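Uncharacterized protein (Legionella pneumophila subsp. pneumophila, PDB 4WRP) is of unknown function but is probably an effector, the full-length protein also having a peptidase-family region and this chain being its mainly helical C-terminal domain. Local coordinates at residues G4-Y9 / N99-L104; N15-I20 / T43-Y48; M21-H26 / N53-K58. One frame throughout, in Å; residues are numbered along the deposited sequence.

Interaction 1: G4-Y9 / N99-L104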
ATOM      1  N   GLY A   4     -14.245   3.019  -5.049  1.00 34.57           N
ATOM      2  CA  GLY A   4     -14.543   3.089  -6.466  1.00 33.63           C
ATOM      3  C   GLY A   4     -13.373   3.302  -7.372  1.00 32.53           C
ATOM      4  O   GLY A   4     -13.564   3.442  -8.569  1.00 33.42           O
ATOM      5  N   ASN A   5     -12.151   3.274  -6.823  1.00 31.32           N
ATOM      6  CA  ASN A   5     -10.881   3.390  -7.582  1.00 30.83           C
ATOM      7  C   ASN A   5      -9.752   3.005  -6.620  1.00 29.87           C
ATOM      8  O   ASN A   5      -9.967   2.876  -5.390  1.00 27.70           O
ATOM      9  CB  ASN A   5     -10.666   4.822  -8.155  1.00 31.13           C
ATOM     10  CG  ASN A   5     -10.859   5.903  -7.088  1.00 33.35           C
ATOM     11  OD1 ASN A   5     -10.067   6.010  -6.158  1.00 31.71           O
ATOM     12  ND2 ASN A   5     -11.953   6.644  -7.182  1.00 35.87           N
ATOM     13  N   PHE A   6      -8.564   2.848  -7.184  1.00 28.27           N
ATOM     14  CA  PHE A   6      -7.439   2.369  -6.443  1.00 28.47           C
ATOM     15  C   PHE A   6      -7.022   3.326  -5.315  1.00 26.63           C
ATOM     16  O   PHE A   6      -6.705   2.885  -4.199  1.00 26.07           O
ATOM     17  CB  PHE A   6      -6.304   2.076  -7.403  1.00 29.14           C
ATOM     18  CG  PHE A   6      -5.135   1.452  -6.754  1.00 30.02           C
ATOM     19  CD1 PHE A   6      -5.158   0.105  -6.420  1.00 31.15           C
ATOM     20  CD2 PHE A   6      -4.009   2.179  -6.483  1.00 29.80           C
ATOM     21  CE1 PHE A   6      -4.040  -0.487  -5.832  1.00 31.55           C
ATOM     22  CE2 PHE A   6      -2.895   1.588  -5.887  1.00 31.26           C
ATOM     23  CZ  PHE A   6      -2.915   0.258  -5.554  1.00 29.97           C
ATOM     24  N   ALA A   7      -7.054   4.620  -5.571  1.00 26.76           N
ATOM     25  CA  ALA A   7      -6.687   5.590  -4.512  1.00 26.02           C
ATOM     26  C   ALA A   7      -7.661   5.528  -3.342  1.00 25.84           C
ATOM     27  O   ALA A   7      -7.265   5.627  -2.204  1.00 26.56           O
ATOM     28  CB  ALA A   7      -6.587   7.014  -5.083  1.00 28.36           C
ATOM     29  N   ALA A   8      -8.943   5.346  -3.617  1.00 27.36           N
ATOM     30  CA  ALA A   8      -9.946   5.216  -2.541  1.00 27.39           C
ATOM     31  C   ALA A   8      -9.732   3.938  -1.743  1.00 27.44           C
ATOM     32  O   ALA A   8      -9.854   3.961  -0.502  1.00 26.47           O
ATOM     33  CB  ALA A   8     -11.357   5.262  -3.085  1.00 28.85           C
ATOM     34  N   TYR A   9      -9.386   2.832  -2.415  1.00 25.32           N
ATOM     35  CA  TYR A   9      -9.006   1.615  -1.661  1.00 25.23           C
ATOM     36  C   TYR A   9      -7.776   1.897  -0.741  1.00 24.77           C
ATOM     37  O   TYR A   9      -7.731   1.481   0.404  1.00 23.49           O
ATOM     38  CB  TYR A   9      -8.731   0.430  -2.593  1.00 25.19           C
ATOM     39  CG  TYR A   9      -8.250  -0.765  -1.815  1.00 25.34           C
ATOM     40  CD1 TYR A   9      -6.909  -0.909  -1.484  1.00 25.35           C
ATOM     41  CD2 TYR A   9      -9.134  -1.764  -1.397  1.00 29.39           C
ATOM     42  CE1 TYR A   9      -6.457  -1.992  -0.746  1.00 25.85           C
ATOM     43  CE2 TYR A   9      -8.687  -2.869  -0.653  1.00 29.32           C
ATOM     44  CZ  TYR A   9      -7.347  -2.973  -0.336  1.00 27.95           C
ATOM     45  OH  TYR A   9      -6.873  -4.025   0.382  1.00 27.28           O
ATOM     46  N   ASN A  99       2.282   7.166  -0.132  1.00 25.87           N
ATOM     47  CA  ASN A  99       2.228   7.646  -1.502  1.00 27.12           C
ATOM     48  C   ASN A  99       2.180   6.556  -2.584  1.00 28.28           C
ATOM     49  O   ASN A  99       2.424   6.852  -3.768  1.00 28.88           O
ATOM     50  CB  ASN A  99       3.475   8.507  -1.691  1.00 28.11           C
ATOM     51  CG  ASN A  99       3.392   9.783  -0.872  1.00 28.42           C
ATOM     52  OD1 ASN A  99       2.486  10.562  -1.067  1.00 31.32           O
ATOM     53  ND2 ASN A  99       4.317   9.993   0.021  1.00 28.63           N
ATOM     54  N   LEU A 100       1.875   5.320  -2.211  1.00 25.29           N
ATOM     55  CA  LEU A 100       2.014   4.222  -3.158  1.00 28.03           C
ATOM     56  C   LEU A 100       0.951   4.285  -4.248  1.00 28.42           C
ATOM     57  O   LEU A 100       1.128   3.685  -5.302  1.00 28.92           O
ATOM     58  CB  LEU A 100       2.044   2.843  -2.476  1.00 27.65           C
ATOM     59  CG  LEU A 100       0.771   2.323  -1.844  1.00 26.80           C
ATOM     60  CD1 LEU A 100      -0.176   1.780  -2.900  1.00 27.50           C
ATOM     61  CD2 LEU A 100       1.101   1.265  -0.813  1.00 26.75           C
ATOM     62  N   ALA A 101      -0.122   5.025  -4.031  1.00 26.77           N
ATOM     63  CA  ALA A 101      -1.194   5.029  -5.016  1.00 30.22           C
ATOM     64  C   ALA A 101      -1.053   6.136  -6.049  1.00 34.33           C
ATOM     65  O   ALA A 101      -1.762   6.152  -7.021  1.00 42.39           O
ATOM     66  CB  ALA A 101      -2.555   5.097  -4.350  1.00 28.41           C
ATOM     67  N   ILE A 102      -0.124   7.046  -5.883  1.00 34.16           N
ATOM     68  CA  ILE A 102      -0.062   8.147  -6.830  1.00 36.47           C
ATOM     69  C   ILE A 102       0.903   7.849  -7.958  1.00 36.09           C
ATOM     70  O   ILE A 102       1.862   7.054  -7.808  1.00 36.99           O
ATOM     71  CB  ILE A 102       0.316   9.428  -6.131  1.00 40.76           C
ATOM     72  CG1 ILE A 102       1.747   9.376  -5.670  1.00 44.94           C
ATOM     73  CG2 ILE A 102      -0.648   9.670  -4.977  1.00 42.43           C
ATOM     74  CD1 ILE A 102       2.108  10.582  -4.841  1.00 52.53           C
ATOM     75  N   SER A 103       0.672   8.475  -9.092  1.00 32.92           N
ATOM     76  CA  SER A 103       1.597   8.268 -10.193  1.00 36.71           C
ATOM     77  C   SER A 103       1.739   9.521 -10.997  1.00 35.40           C
ATOM     78  O   SER A 103       0.891  10.402 -10.935  1.00 36.31           O
ATOM     79  CB  SER A 103       1.111   7.090 -11.049  1.00 39.85           C
ATOM     80  OG  SER A 103      -0.156   7.409 -11.599  1.00 40.74           O
ATOM     81  N   LEU A 104       2.858   9.620 -11.701  1.00 37.93           N
ATOM     82  CA  LEU A 104       3.123  10.720 -12.620  1.00 39.54           C
ATOM     83  C   LEU A 104       2.383  10.518 -13.948  1.00 41.30           C
ATOM     84  O   LEU A 104       2.028   9.392 -14.323  1.00 37.00           O
ATOM     85  CB  LEU A 104       4.627  10.877 -12.864  1.00 39.26           C
ATOM     86  CG  LEU A 104       5.484  11.229 -11.631  1.00 39.45           C
ATOM     87  CD1 LEU A 104       6.971  10.978 -11.914  1.00 39.26           C
ATOM     88  CD2 LEU A 104       5.222  12.668 -11.170  1.00 37.80           C
TER
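Directly ahead of F6, the residue that meets L100 and A101 across this contact, N5 caps helix 6-21: A8 N lies 2.9 Å from N5 OD1, and the donor is tilted 24° out of the carbonyl plane. That N-cap starts the helical turn from which the F6 ring is launched. Its CG sits anti to the backbone N (chi1 -174°), which carries the ring over to the type I beta turn N99-I102 just after helix 90-98. The CD2-CE2-CZ side of the ring does the touching. F6 CE2 comes to 3.8 Å from A101 CB, with CD2 near the same methyl, while L100 CD1 stands 4.0 Å from F6 CE2 and also approaches CZ. Both methyls reach the ring obliquely, and the F6 and L100 side chains cross at about a right angle. Next along the helix, A7 CA lies 4.2 Å from A101 CB. F6 also meets H70 edge to face, and L100 packs on H71, V74 and I78, so helix 68-83 touches both sides of the contact. No hydrogen bond or charge crosses between the two segments; the polar chemistry stays within the cap, and what joins them is dispersion and the shielding of hydrocarbon from water.

Interaction 2: N15-I20 / T43-Y48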
ATOM      1  N   ASN A  15      -5.991   3.992   6.705  1.00 30.63           N
ATOM      2  CA  ASN A  15      -6.672   4.129   7.974  1.00 34.58           C
ATOM      3  C   ASN A  15      -6.567   2.863   8.794  1.00 31.68           C
ATOM      4  O   ASN A  15      -6.293   2.932   9.996  1.00 32.04           O
ATOM      5  CB  ASN A  15      -8.117   4.557   7.754  1.00 42.33           C
ATOM      6  CG  ASN A  15      -8.217   5.836   6.936  1.00 51.94           C
ATOM      7  OD1 ASN A  15      -9.123   5.999   6.094  1.00 66.72           O
ATOM      8  ND2 ASN A  15      -7.255   6.743   7.137  1.00 57.13           N
ATOM      9  N   ALA A  16      -6.660   1.710   8.126  1.00 30.83           N
ATOM     10  CA  ALA A  16      -6.470   0.412   8.778  1.00 29.96           C
ATOM     11  C   ALA A  16      -5.031   0.298   9.295  1.00 28.13           C
ATOM     12  O   ALA A  16      -4.767  -0.123  10.412  1.00 27.23           O
ATOM     13  CB  ALA A  16      -6.793  -0.751   7.810  1.00 28.56           C
ATOM     14  N   PHE A  17      -4.101   0.646   8.438  1.00 25.96           N
ATOM     15  CA  PHE A  17      -2.733   0.423   8.714  1.00 25.59           C
ATOM     16  C   PHE A  17      -2.329   1.247   9.900  1.00 25.80           C
ATOM     17  O   PHE A  17      -1.595   0.730  10.774  1.00 26.22           O
ATOM     18  CB  PHE A  17      -1.856   0.784   7.507  1.00 24.63           C
ATOM     19  CG  PHE A  17      -0.410   0.728   7.782  1.00 25.41           C
ATOM     20  CD1 PHE A  17       0.241  -0.511   7.918  1.00 25.99           C
ATOM     21  CD2 PHE A  17       0.334   1.898   7.863  1.00 24.92           C
ATOM     22  CE1 PHE A  17       1.591  -0.570   8.174  1.00 26.44           C
ATOM     23  CE2 PHE A  17       1.676   1.827   8.119  1.00 25.17           C
ATOM     24  CZ  PHE A  17       2.303   0.605   8.289  1.00 25.77           C
ATOM     25  N   GLN A  18      -2.737   2.515   9.957  1.00 27.51           N
ATOM     26  CA  GLN A  18      -2.350   3.295  11.126  1.00 29.84           C
ATOM     27  C   GLN A  18      -2.989   2.769  12.408  1.00 30.39           C
ATOM     28  O   GLN A  18      -2.376   2.833  13.487  1.00 30.19           O
ATOM     29  CB  GLN A  18      -2.598   4.804  10.967  1.00 34.11           C
ATOM     30  CG  GLN A  18      -4.029   5.233  10.838  1.00 37.25           C
ATOM     31  CD  GLN A  18      -4.726   5.404  12.152  1.00 42.73           C
ATOM     32  OE1 GLN A  18      -4.106   5.653  13.181  1.00 47.30           O
ATOM     33  NE2 GLN A  18      -6.031   5.224  12.134  1.00 44.02           N
ATOM     34  N   GLU A  19      -4.195   2.237  12.311  1.00 31.67           N
ATOM     35  CA  GLU A  19      -4.838   1.681  13.493  1.00 35.79           C
ATOM     36  C   GLU A  19      -4.025   0.487  13.933  1.00 34.36           C
ATOM     37  O   GLU A  19      -3.667   0.371  15.098  1.00 32.79           O
ATOM     38  CB  GLU A  19      -6.301   1.284  13.261  1.00 40.47           C
ATOM     39  CG  GLU A  19      -6.882   0.565  14.495  1.00 47.78           C
ATOM     40  CD  GLU A  19      -8.392   0.357  14.474  1.00 53.52           C
ATOM     41  OE1 GLU A  19      -9.101   1.068  13.724  1.00 56.51           O
ATOM     42  OE2 GLU A  19      -8.886  -0.511  15.247  1.00 61.03           O
ATOM     43  N   ILE A  20      -3.663  -0.371  13.000  1.00 30.22           N
ATOM     44  CA  ILE A  20      -2.807  -1.515  13.347  1.00 30.51           C
ATOM     45  C   ILE A  20      -1.471  -1.108  13.978  1.00 30.48           C
ATOM     46  O   ILE A  20      -1.102  -1.645  15.012  1.00 30.61           O
ATOM     47  CB  ILE A  20      -2.562  -2.463  12.130  1.00 29.36           C
ATOM     48  CG1 ILE A  20      -3.874  -3.151  11.754  1.00 31.57           C
ATOM     49  CG2 ILE A  20      -1.596  -3.550  12.512  1.00 29.19           C
ATOM     50  CD1 ILE A  20      -3.932  -3.680  10.331  1.00 31.94           C
ATOM     51  N   THR A  43       6.568  -6.799   9.377  1.00 25.84           N
ATOM     52  CA  THR A  43       5.709  -7.895   9.826  1.00 28.79           C
ATOM     53  C   THR A  43       4.243  -7.721   9.454  1.00 28.58           C
ATOM     54  O   THR A  43       3.615  -8.631   8.909  1.00 27.62           O
ATOM     55  CB  THR A  43       5.871  -8.121  11.338  1.00 31.03           C
ATOM     56  OG1 THR A  43       7.249  -8.407  11.556  1.00 33.43           O
ATOM     57  CG2 THR A  43       5.076  -9.309  11.771  1.00 32.33           C
ATOM     58  N   VAL A  44       3.725  -6.530   9.726  1.00 25.75           N
ATOM     59  CA  VAL A  44       2.350  -6.228   9.440  1.00 25.07           C
ATOM     60  C   VAL A  44       2.071  -6.215   7.934  1.00 23.47           C
ATOM     61  O   VAL A  44       1.027  -6.694   7.477  1.00 22.71           O
ATOM     62  CB  VAL A  44       1.995  -4.878  10.085  1.00 25.68           C
ATOM     63  CG1 VAL A  44       0.679  -4.342   9.574  1.00 26.11           C
ATOM     64  CG2 VAL A  44       1.994  -5.069  11.607  1.00 28.52           C
ATOM     65  N   LEU A  45       2.964  -5.624   7.163  1.00 21.80           N
ATOM     66  CA  LEU A  45       2.803  -5.640   5.696  1.00 22.66           C
ATOM     67  C   LEU A  45       2.884  -7.053   5.156  1.00 22.72           C
ATOM     68  O   LEU A  45       2.127  -7.428   4.271  1.00 24.58           O
ATOM     69  CB  LEU A  45       3.871  -4.763   5.025  1.00 21.87           C
ATOM     70  CG  LEU A  45       3.909  -3.296   5.378  1.00 23.20           C
ATOM     71  CD1 LEU A  45       5.092  -2.706   4.579  1.00 23.54           C
ATOM     72  CD2 LEU A  45       2.619  -2.595   5.046  1.00 23.23           C
ATOM     73  N   ASP A  46       3.801  -7.850   5.675  1.00 25.03           N
ATOM     74  CA  ASP A  46       3.896  -9.229   5.174  1.00 26.49           C
ATOM     75  C   ASP A  46       2.603  -9.988   5.462  1.00 27.22           C
ATOM     76  O   ASP A  46       2.087 -10.660   4.613  1.00 25.99           O
ATOM     77  CB  ASP A  46       5.104  -9.918   5.791  1.00 29.65           C
ATOM     78  CG  ASP A  46       5.463 -11.236   5.070  1.00 32.84           C
ATOM     79  OD1 ASP A  46       5.328 -11.376   3.829  1.00 38.47           O
ATOM     80  OD2 ASP A  46       5.900 -12.142   5.773  1.00 37.86           O
ATOM     81  N   ASP A  47       2.060  -9.823   6.665  1.00 27.77           N
ATOM     82  CA  ASP A  47       0.801 -10.453   7.031  1.00 29.61           C
ATOM     83  C   ASP A  47      -0.296 -10.025   6.056  1.00 27.79           C
ATOM     84  O   ASP A  47      -1.077 -10.858   5.579  1.00 28.05           O
ATOM     85  CB  ASP A  47       0.444 -10.156   8.499  1.00 31.63           C
ATOM     86  CG  ASP A  47      -0.871 -10.772   8.911  1.00 34.90           C
ATOM     87  OD1 ASP A  47      -0.996 -12.004   8.707  1.00 35.06           O
ATOM     88  OD2 ASP A  47      -1.770 -10.020   9.411  1.00 32.82           O
ATOM     89  N   TYR A  48      -0.300  -8.755   5.675  1.00 25.91           N
ATOM     90  CA  TYR A  48      -1.257  -8.245   4.680  1.00 25.80           C
ATOM     91  C   TYR A  48      -1.176  -8.972   3.345  1.00 26.22           C
ATOM     92  O   TYR A  48      -2.190  -9.256   2.753  1.00 25.15           O
ATOM     93  CB  TYR A  48      -1.065  -6.751   4.458  1.00 24.78           C
ATOM     94  CG  TYR A  48      -1.894  -6.110   3.388  1.00 23.33           C
ATOM     95  CD1 TYR A  48      -3.273  -5.970   3.521  1.00 24.88           C
ATOM     96  CD2 TYR A  48      -1.296  -5.632   2.233  1.00 23.74           C
ATOM     97  CE1 TYR A  48      -4.038  -5.351   2.561  1.00 24.21           C
ATOM     98  CE2 TYR A  48      -2.050  -5.041   1.236  1.00 24.12           C
ATOM     99  CZ  TYR A  48      -3.418  -4.879   1.415  1.00 25.47           C
ATOM    100  OH  TYR A  48      -4.149  -4.280   0.421  1.00 27.42           O
TER
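F17 and I20 meet V44 and L45 where two helices of this all-alpha domain pack together, helix 6-21 against helix 34-49. The short segments run at 134° to each other, closer to antiparallel than parallel, and their axes approach to 11.5 Å, a wide spacing that large apolar side chains fill from both sides. V44 is at the tight centre. Its CG1 stands 3.8 Å from I20 CG2 and 4.1 Å from F17 CE1, while CG2 also leans on the I20 methyl, so the valine has both branches engaged. F17 has CG anti to its own N (chi1 173°), and the ring thereby swings across the gap until CE1 is 3.9 Å from L45 CD2; the two aliphatic partners come at the ring obliquely. L97 of helix 90-98 touches both F17 and L45, W13 stacks on the F17 ring, W56 packs against I20, and M21 touches V44; all four contact residues are buried. The outer face of helix 6-21 is different. N15 and Q18 are exposed there and take no part across the helices. Q18 curls back on its own helix instead, where its NE2 makes a weak, bent bond: Q18 NE2 is 3.1 Å from N15 O, with an N-H...O angle of 125°.

Interaction 3: M21-H26 / N53-K58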
HETATM    1  N   MSE A  21      -0.737  -0.159  13.385  1.00 29.68           N
HETATM    2  CA  MSE A  21       0.569   0.174  13.900  1.00 30.02           C
HETATM    3  C   MSE A  21       0.479   0.865  15.262  1.00 32.24           C
HETATM    4  O   MSE A  21       1.429   0.809  15.992  1.00 31.69           O
HETATM    5  CB  MSE A  21       1.363   1.102  12.982  1.00 30.93           C
HETATM    6  CG  MSE A  21       1.642   0.477  11.621  1.00 30.05           C
HETATM    7 SE   MSE A  21       2.278  -1.366  11.763  1.00 33.45          SE
HETATM    8  CE  MSE A  21       3.721  -1.275  13.073  1.00 32.01           C
ATOM      9  N   ASN A  22      -0.627   1.528  15.570  1.00 32.61           N
ATOM     10  CA  ASN A  22      -0.835   2.121  16.861  1.00 35.93           C
ATOM     11  C   ASN A  22      -1.346   1.129  17.920  1.00 38.56           C
ATOM     12  O   ASN A  22      -1.663   1.529  19.007  1.00 36.37           O
ATOM     13  CB  ASN A  22      -1.850   3.268  16.763  1.00 37.31           C
ATOM     14  CG  ASN A  22      -1.239   4.520  16.210  1.00 37.14           C
ATOM     15  OD1 ASN A  22      -0.163   4.923  16.612  1.00 37.81           O
ATOM     16  ND2 ASN A  22      -1.921   5.134  15.275  1.00 38.35           N
ATOM     17  N   ASP A  23      -1.480  -0.146  17.571  1.00 39.14           N
ATOM     18  CA  ASP A  23      -1.872  -1.159  18.526  1.00 40.19           C
ATOM     19  C   ASP A  23      -0.848  -1.226  19.668  1.00 41.56           C
ATOM     20  O   ASP A  23       0.360  -1.348  19.432  1.00 39.61           O
ATOM     21  CB  ASP A  23      -2.010  -2.528  17.843  1.00 39.76           C
ATOM     22  CG  ASP A  23      -2.711  -3.565  18.722  1.00 42.10           C
ATOM     23  OD1 ASP A  23      -2.316  -3.809  19.868  1.00 44.89           O
ATOM     24  OD2 ASP A  23      -3.711  -4.120  18.268  1.00 45.89           O
ATOM     25  N   PRO A  24      -1.339  -1.174  20.920  1.00 43.97           N
ATOM     26  CA  PRO A  24      -0.450  -1.249  22.061  1.00 46.73           C
ATOM     27  C   PRO A  24       0.366  -2.563  22.112  1.00 46.82           C
ATOM     28  O   PRO A  24       1.491  -2.589  22.633  1.00 46.58           O
ATOM     29  CB  PRO A  24      -1.397  -1.134  23.254  1.00 49.64           C
ATOM     30  CG  PRO A  24      -2.727  -1.577  22.742  1.00 50.46           C
ATOM     31  CD  PRO A  24      -2.757  -1.196  21.295  1.00 46.58           C
ATOM     32  N   ARG A  25      -0.152  -3.629  21.516  1.00 48.08           N
ATOM     33  CA  ARG A  25       0.605  -4.895  21.477  1.00 50.32           C
ATOM     34  C   ARG A  25       1.937  -4.832  20.746  1.00 47.46           C
ATOM     35  O   ARG A  25       2.700  -5.785  20.831  1.00 48.80           O
ATOM     36  CB  ARG A  25      -0.254  -6.027  20.898  1.00 51.85           C
ATOM     37  CG  ARG A  25      -1.352  -6.382  21.864  1.00 57.48           C
ATOM     38  CD  ARG A  25      -2.373  -7.342  21.315  1.00 61.67           C
ATOM     39  NE  ARG A  25      -3.362  -7.583  22.359  1.00 68.24           N
ATOM     40  CZ  ARG A  25      -3.166  -8.339  23.445  1.00 75.03           C
ATOM     41  NH1 ARG A  25      -2.007  -8.970  23.641  1.00 77.92           N
ATOM     42  NH2 ARG A  25      -4.136  -8.468  24.350  1.00 74.83           N
ATOM     43  N   HIS A  26       2.230  -3.747  20.017  1.00 42.95           N
ATOM     44  CA  HIS A  26       3.526  -3.669  19.372  1.00 41.65           C
ATOM     45  C   HIS A  26       4.625  -3.290  20.340  1.00 44.36           C
ATOM     46  O   HIS A  26       5.797  -3.509  20.031  1.00 45.09           O
ATOM     47  CB  HIS A  26       3.529  -2.666  18.240  1.00 38.90           C
ATOM     48  CG  HIS A  26       2.728  -3.091  17.061  1.00 38.78           C
ATOM     49  ND1 HIS A  26       3.091  -4.150  16.249  1.00 38.47           N
ATOM     50  CD2 HIS A  26       1.581  -2.594  16.549  1.00 38.18           C
ATOM     51  CE1 HIS A  26       2.199  -4.277  15.286  1.00 37.78           C
ATOM     52  NE2 HIS A  26       1.277  -3.342  15.446  1.00 37.64           N
ATOM     53  N   ASN A  53      -4.319 -12.696   8.184  1.00 39.88           N
ATOM     54  CA  ASN A  53      -4.848 -13.489   9.272  1.00 43.34           C
ATOM     55  C   ASN A  53      -4.326 -13.173  10.628  1.00 44.09           C
ATOM     56  O   ASN A  53      -4.983 -13.497  11.584  1.00 48.72           O
ATOM     57  CB  ASN A  53      -4.650 -14.966   8.985  1.00 46.29           C
ATOM     58  CG  ASN A  53      -5.304 -15.359   7.686  1.00 50.39           C
ATOM     59  OD1 ASN A  53      -6.510 -15.251   7.541  1.00 52.57           O
ATOM     60  ND2 ASN A  53      -4.500 -15.694   6.701  1.00 54.29           N
ATOM     61  N   THR A  54      -3.150 -12.572  10.755  1.00 41.98           N
ATOM     62  CA  THR A  54      -2.652 -12.241  12.091  1.00 41.37           C
ATOM     63  C   THR A  54      -3.051 -10.858  12.568  1.00 39.30           C
ATOM     64  O   THR A  54      -3.486 -10.723  13.687  1.00 39.40           O
ATOM     65  CB  THR A  54      -1.131 -12.380  12.219  1.00 42.75           C
ATOM     66  OG1 THR A  54      -0.742 -13.677  11.769  1.00 49.20           O
ATOM     67  CG2 THR A  54      -0.702 -12.250  13.672  1.00 44.25           C
ATOM     68  N   TRP A  55      -2.886  -9.827  11.750  1.00 35.87           N
ATOM     69  CA  TRP A  55      -3.036  -8.441  12.223  1.00 35.61           C
ATOM     70  C   TRP A  55      -4.211  -7.712  11.620  1.00 35.32           C
ATOM     71  O   TRP A  55      -4.609  -6.681  12.124  1.00 35.14           O
ATOM     72  CB  TRP A  55      -1.761  -7.656  11.892  1.00 36.79           C
ATOM     73  CG  TRP A  55      -0.609  -7.985  12.760  1.00 38.18           C
ATOM     74  CD1 TRP A  55       0.462  -8.815  12.475  1.00 37.05           C
ATOM     75  CD2 TRP A  55      -0.395  -7.487  14.080  1.00 38.96           C
ATOM     76  NE1 TRP A  55       1.324  -8.845  13.558  1.00 38.21           N
ATOM     77  CE2 TRP A  55       0.812  -8.051  14.555  1.00 40.16           C
ATOM     78  CE3 TRP A  55      -1.123  -6.633  14.918  1.00 41.54           C
ATOM     79  CZ2 TRP A  55       1.302  -7.785  15.829  1.00 42.68           C
ATOM     80  CZ3 TRP A  55      -0.616  -6.348  16.187  1.00 44.40           C
ATOM     81  CH2 TRP A  55       0.573  -6.924  16.628  1.00 43.55           C
ATOM     82  N   TRP A  56      -4.754  -8.236  10.522  1.00 35.83           N
ATOM     83  CA  TRP A  56      -5.770  -7.537   9.729  1.00 35.20           C
ATOM     84  C   TRP A  56      -7.181  -8.134   9.814  1.00 38.35           C
ATOM     85  O   TRP A  56      -8.031  -7.790   8.983  1.00 36.02           O
ATOM     86  CB  TRP A  56      -5.350  -7.545   8.257  1.00 31.79           C
ATOM     87  CG  TRP A  56      -4.115  -6.792   7.979  1.00 29.13           C
ATOM     88  CD1 TRP A  56      -2.858  -7.215   8.188  1.00 28.96           C
ATOM     89  CD2 TRP A  56      -4.013  -5.449   7.492  1.00 26.69           C
ATOM     90  NE1 TRP A  56      -1.976  -6.270   7.830  1.00 27.02           N
ATOM     91  CE2 TRP A  56      -2.650  -5.160   7.403  1.00 26.24           C
ATOM     92  CE3 TRP A  56      -4.942  -4.476   7.113  1.00 25.80           C
ATOM     93  CZ2 TRP A  56      -2.164  -3.926   6.938  1.00 25.46           C
ATOM     94  CZ3 TRP A  56      -4.466  -3.252   6.632  1.00 25.08           C
ATOM     95  CH2 TRP A  56      -3.091  -2.991   6.560  1.00 25.10           C
ATOM     96  N   ALA A  57      -7.457  -9.007  10.794  1.00 40.83           N
ATOM     97  CA  ALA A  57      -8.775  -9.685  10.858  1.00 42.94           C
ATOM     98  C   ALA A  57      -9.927  -8.689  10.999  1.00 45.62           C
ATOM     99  O   ALA A  57     -10.956  -8.827  10.342  1.00 46.89           O
ATOM    100  CB  ALA A  57      -8.806 -10.696  11.985  1.00 45.85           C
ATOM    101  N   LYS A  58      -9.744  -7.654  11.813  1.00 45.69           N
ATOM    102  CA  LYS A  58     -10.765  -6.622  11.982  1.00 47.39           C
ATOM    103  C   LYS A  58     -11.183  -5.985  10.642  1.00 48.06           C
ATOM    104  O   LYS A  58     -12.297  -5.495  10.500  1.00 48.71           O
ATOM    105  CB  LYS A  58     -10.249  -5.531  12.951  1.00 50.63           C
ATOM    106  CG  LYS A  58     -11.128  -4.286  13.011  1.00 53.50           C
ATOM    107  CD  LYS A  58     -10.762  -3.356  14.159  1.00 57.62           C
ATOM    108  CE  LYS A  58     -11.620  -2.089  14.102  1.00 59.62           C
ATOM    109  NZ  LYS A  58     -11.678  -1.422  15.436  1.00 64.99           N
TER
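D23 and H26 lie on a tight turn whose backbone closes with H26 N 3.1 Å from D23 O, running through a short 3-10 segment at 24-26, and they face W55 in the irregular loop after helix 34-49. H26 has CG opposite its carbonyl carbon and beside the backbone N (chi1 -70°), W55 likewise (chi1 -74°), and the two side chains arrive from opposite directions to form an offset stack, with planes at 15° and the centroid of the H26 ring 4.3 Å from that of the W55 six-membered ring. The overlap is at the far end of the indole: H26 CE1 sits 3.4 Å from W55 CH2, and H26 NE2 is 3.6 Å from W55 CZ3. On the other face of the imidazole lies CE of M21, a selenomethionine, 3.9 Å above the plane and toward its rim. The turn includes an Asx turn: D23 OD1, using its anti lone pair, accepts from R25 N at 2.7 Å. The same D23 carboxylate and the CB of R25 come up to the indole's edge, near its plane, while the R25 guanidinium leads away. The contact is at the surface, joining the loop after helix 6-21 to the one after helix 34-49. H26 NE2 makes a weak hydrogen bond to I20 O, and W55 N is held by D47 OD2.

From the N terminus, the start of helix 6-21 enters interaction 1, its latter half interaction 2, and the loop that follows interaction 3. Helix 34-49 returns to close the loop of interaction 2, and the residues after it close that of interaction 3, joining the loops behind the two helices; these closures cross, their segments alternating along the chain. Both nest inside the long loop of interaction 1, which ties the start of helix 6-21 to the turn after helix 90-98. Interactions 2 and 3 have centres about 7 Å apart and share the E19-K58 salt bridge. Interaction 1 lies about 17 Å from interaction 2, centre to centre, yet Y9 and Y48 link them through their hydroxyls.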